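Local coordinates for RND efflux system, outer membrane lipoprotein, NodT family (Burkholderia mallei, PDB 6U94) that probably serves as the outer membrane channel component of an RND-type efflux system, exporting compounds from the cell, at residues T173-R181 against V255-L266. Numbering follows the deposited sequence.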
loop_
_atom_site.group_PDB
_atom_site.type_symbol
_atom_site.label_atom_id
_atom_site.label_comp_id
_atom_site.label_asym_id
_atom_site.label_seq_id
_atom_site.Cartn_x
_atom_site.Cartn_y
_atom_site.Cartn_z
ATOM N N THR A 173 -4.953 5.113 5.148
ATOM C CA THR A 173 -5.195 6.537 5.362
ATOM C C THR A 173 -4.620 7.011 6.691
ATOM O O THR A 173 -4.050 8.106 6.767
ATOM C CB THR A 173 -6.694 6.830 5.290
ATOM O OG1 THR A 173 -7.194 6.410 4.018
ATOM C CG2 THR A 173 -6.961 8.315 5.452
ATOM N N TYR A 174 -4.766 6.209 7.749
ATOM C CA TYR A 174 -4.202 6.588 9.041
ATOM C C TYR A 174 -2.682 6.498 9.023
ATOM O O TYR A 174 -1.998 7.327 9.634
ATOM C CB TYR A 174 -4.783 5.706 10.146
ATOM C CG TYR A 174 -4.231 5.990 11.526
ATOM C CD1 TYR A 174 -4.539 7.169 12.191
ATOM C CD2 TYR A 174 -3.413 5.069 12.172
ATOM C CE1 TYR A 174 -4.042 7.429 13.457
ATOM C CE2 TYR A 174 -2.911 5.321 13.437
ATOM C CZ TYR A 174 -3.228 6.501 14.075
ATOM O OH TYR A 174 -2.728 6.752 15.333
ATOM N N LEU A 175 -2.134 5.499 8.326
ATOM C CA LEU A 175 -0.686 5.425 8.163
ATOM C C LEU A 175 -0.171 6.604 7.349
ATOM O O LEU A 175 0.840 7.221 7.702
ATOM C CB LEU A 175 -0.296 4.099 7.511
ATOM C CG LEU A 175 -0.441 2.876 8.418
ATOM C CD1 LEU A 175 -0.091 1.595 7.679
ATOM C CD2 LEU A 175 0.424 3.036 9.657
ATOM N N THR A 176 -0.863 6.936 6.255
ATOM C CA THR A 176 -0.499 8.116 5.475
ATOM C C THR A 176 -0.580 9.381 6.323
ATOM O O THR A 176 0.241 10.292 6.170
ATOM C CB THR A 176 -1.396 8.231 4.241
ATOM O OG1 THR A 176 -1.154 7.121 3.365
ATOM C CG2 THR A 176 -1.133 9.527 3.490
ATOM N N LEU A 177 -1.556 9.448 7.233
ATOM C CA LEU A 177 -1.642 10.585 8.144
ATOM C C LEU A 177 -0.385 10.700 8.999
ATOM O O LEU A 177 0.223 11.773 9.093
ATOM C CB LEU A 177 -2.881 10.455 9.026
ATOM C CG LEU A 177 -3.048 11.520 10.109
ATOM C CD1 LEU A 177 -3.177 12.905 9.492
ATOM C CD2 LEU A 177 -4.250 11.208 10.990
ATOM N N LEU A 178 0.017 9.597 9.635
ATOM C CA LEU A 178 1.201 9.622 10.484
ATOM C C LEU A 178 2.457 9.931 9.680
ATOM O O LEU A 178 3.400 10.534 10.209
ATOM C CB LEU A 178 1.344 8.289 11.216
ATOM C CG LEU A 178 0.142 7.894 12.074
ATOM C CD1 LEU A 178 0.428 6.617 12.840
ATOM C CD2 LEU A 178 -0.232 9.019 13.025
ATOM N N ALA A 179 2.490 9.534 8.405
ATOM C CA ALA A 179 3.635 9.863 7.563
ATOM C C ALA A 179 3.667 11.350 7.233
ATOM O O ALA A 179 4.726 11.983 7.298
ATOM C CB ALA A 179 3.607 9.025 6.286
ATOM N N ASP A 180 2.514 11.929 6.895
ATOM C CA ASP A 180 2.455 13.348 6.565
ATOM C C ASP A 180 2.734 14.234 7.771
ATOM O O ASP A 180 3.179 15.375 7.596
ATOM C CB ASP A 180 1.094 13.689 5.958
ATOM C CG ASP A 180 1.031 13.383 4.470
ATOM O OD1 ASP A 180 2.049 13.590 3.781
ATOM O OD2 ASP A 180 -0.032 12.936 3.986
ATOM N N ARG A 181 2.480 13.745 8.987
ATOM C CA ARG A 181 2.876 14.493 10.176
ATOM C C ARG A 181 4.392 14.509 10.322
ATOM O O ARG A 181 4.991 15.559 10.582
ATOM C CB ARG A 181 2.226 13.894 11.422
ATOM C CG ARG A 181 0.732 14.123 11.536
ATOM C CD ARG A 181 0.203 13.505 12.819
ATOM N NE ARG A 181 -1.241 13.662 12.958
ATOM C CZ ARG A 181 -1.936 13.241 14.011
ATOM N NH1 ARG A 181 -1.315 12.637 15.015
ATOM N NH2 ARG A 181 -3.250 13.424 14.060
ATOM N N VAL A 255 -6.726 10.137 17.939
ATOM C CA VAL A 255 -5.995 10.439 16.710
ATOM C C VAL A 255 -5.190 11.724 16.871
ATOM O O VAL A 255 -4.067 11.841 16.361
ATOM C CB VAL A 255 -6.969 10.524 15.520
ATOM C CG1 VAL A 255 -6.272 11.085 14.287
ATOM C CG2 VAL A 255 -7.565 9.158 15.223
ATOM N N SER A 256 -5.743 12.700 17.594
ATOM C CA SER A 256 -5.076 13.989 17.733
ATOM C C SER A 256 -3.761 13.861 18.495
ATOM O O SER A 256 -2.794 14.571 18.198
ATOM C CB SER A 256 -6.008 14.984 18.425
ATOM O OG SER A 256 -6.703 14.372 19.499
ATOM N N ARG A 257 -3.703 12.961 19.469
ATOM C CA ARG A 257 -2.527 12.786 20.319
ATOM C C ARG A 257 -1.988 11.368 20.136
ATOM O O ARG A 257 -2.027 10.551 21.060
ATOM C CB ARG A 257 -2.871 13.073 21.787
ATOM N N ALA A 258 -1.482 11.081 18.942
ATOM C CA ALA A 258 -0.870 9.798 18.635
ATOM C C ALA A 258 0.636 9.965 18.492
ATOM O O ALA A 258 1.123 11.008 18.045
ATOM C CB ALA A 258 -1.455 9.197 17.354
ATOM N N ALA A 259 1.370 8.923 18.877
ATOM C CA ALA A 259 2.822 8.970 18.823
ATOM C C ALA A 259 3.294 9.128 17.378
ATOM O O ALA A 259 2.652 8.629 16.448
ATOM C CB ALA A 259 3.420 7.706 19.437
ATOM N N PRO A 260 4.409 9.828 17.159
ATOM C CA PRO A 260 4.908 10.006 15.792
ATOM C C PRO A 260 5.251 8.673 15.146
ATOM O O PRO A 260 5.496 7.672 15.821
ATOM C CB PRO A 260 6.156 10.879 15.979
ATOM C CG PRO A 260 6.561 10.665 17.403
ATOM C CD PRO A 260 5.281 10.473 18.156
ATOM N N LEU A 261 5.246 8.675 13.810
ATOM C CA LEU A 261 5.531 7.462 13.048
ATOM C C LEU A 261 6.848 6.831 13.489
ATOM O O LEU A 261 6.875 5.696 13.980
ATOM C CB LEU A 261 5.558 7.783 11.552
ATOM C CG LEU A 261 5.767 6.598 10.608
ATOM C CD1 LEU A 261 4.517 5.718 10.552
ATOM C CD2 LEU A 261 6.170 7.073 9.217
ATOM N N GLY A 262 7.951 7.564 13.321
ATOM C CA GLY A 262 9.259 7.159 13.802
ATOM C C GLY A 262 9.651 5.738 13.456
ATOM O O GLY A 262 9.860 5.407 12.285
ATOM N N ASP A 263 9.748 4.885 14.479
ATOM C CA ASP A 263 10.090 3.485 14.290
ATOM C C ASP A 263 9.104 2.528 14.946
ATOM O O ASP A 263 9.300 1.312 14.858
ATOM C CB ASP A 263 11.504 3.202 14.824
ATOM N N ARG A 264 8.054 3.033 15.589
ATOM C CA ARG A 264 7.106 2.163 16.268
ATOM C C ARG A 264 6.330 1.320 15.262
ATOM O O ARG A 264 6.068 1.740 14.132
ATOM C CB ARG A 264 6.146 2.984 17.129
ATOM C CG ARG A 264 5.288 3.974 16.359
ATOM C CD ARG A 264 4.583 4.920 17.316
ATOM N NE ARG A 264 3.430 5.578 16.711
ATOM C CZ ARG A 264 2.200 5.072 16.712
ATOM N NH1 ARG A 264 1.966 3.898 17.283
ATOM N NH2 ARG A 264 1.205 5.737 16.142
ATOM N N ALA A 265 5.973 0.109 15.684
ATOM C CA ALA A 265 5.322 -0.858 14.809
ATOM C C ALA A 265 3.809 -0.737 14.942
ATOM O O ALA A 265 3.264 -0.878 16.040
ATOM C CB ALA A 265 5.776 -2.278 15.140
ATOM N N LEU A 266 3.137 -0.474 13.821
ATOM C CA LEU A 266 1.681 -0.455 13.771
ATOM C C LEU A 266 1.089 -1.656 13.053
ATOM O O LEU A 266 -0.005 -2.093 13.413
ATOM C CB LEU A 266 1.183 0.827 13.089
ATOM C CG LEU A 266 1.441 2.141 13.831
ATOM C CD1 LEU A 266 2.757 2.771 13.397
ATOM C CD2 LEU A 266 0.283 3.102 13.625
#
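R181 ties the segment 255-266 to the long helix 156-203, part of the helical barrel expected of an outer membrane factor. Its guanidinium meets V255 O end-on. R181 NH2 donates to V255 O at 2.9 Å and NH1 donates to the same oxygen at 3.2 Å. That oxygen lies close to the guanidinium plane. The NH2 bond is the straighter of the two, at 152°. The extended R181 chain carries the group out to the carbonyl.

Further along, L178 packs on the loop. Its CD1 meets L266 CD2 tip to tip at 3.6 Å. L261 comes against the helix backbone, with CB 3.7 Å from L178 O. Y174 has CG anti to the backbone N (chi1 178°), which sends its ring out across L266 at about a right angle. CE2 of Y174 is 3.9 Å from L266 CD2.

R264 reaches across the loop. Its extended chain brings NE and NH2 to A259 O and NE to P260 O, all in weak bonds, and NH1 forms a salt bridge with D55. L266 CD1 covers one face of its guanidinium. Q57 and L61 of helix 56-67 pack on Y174 and V255. The buried Y174 OH has no hydrogen-bond partner in the model and lies 3.4 Å from A258 CB.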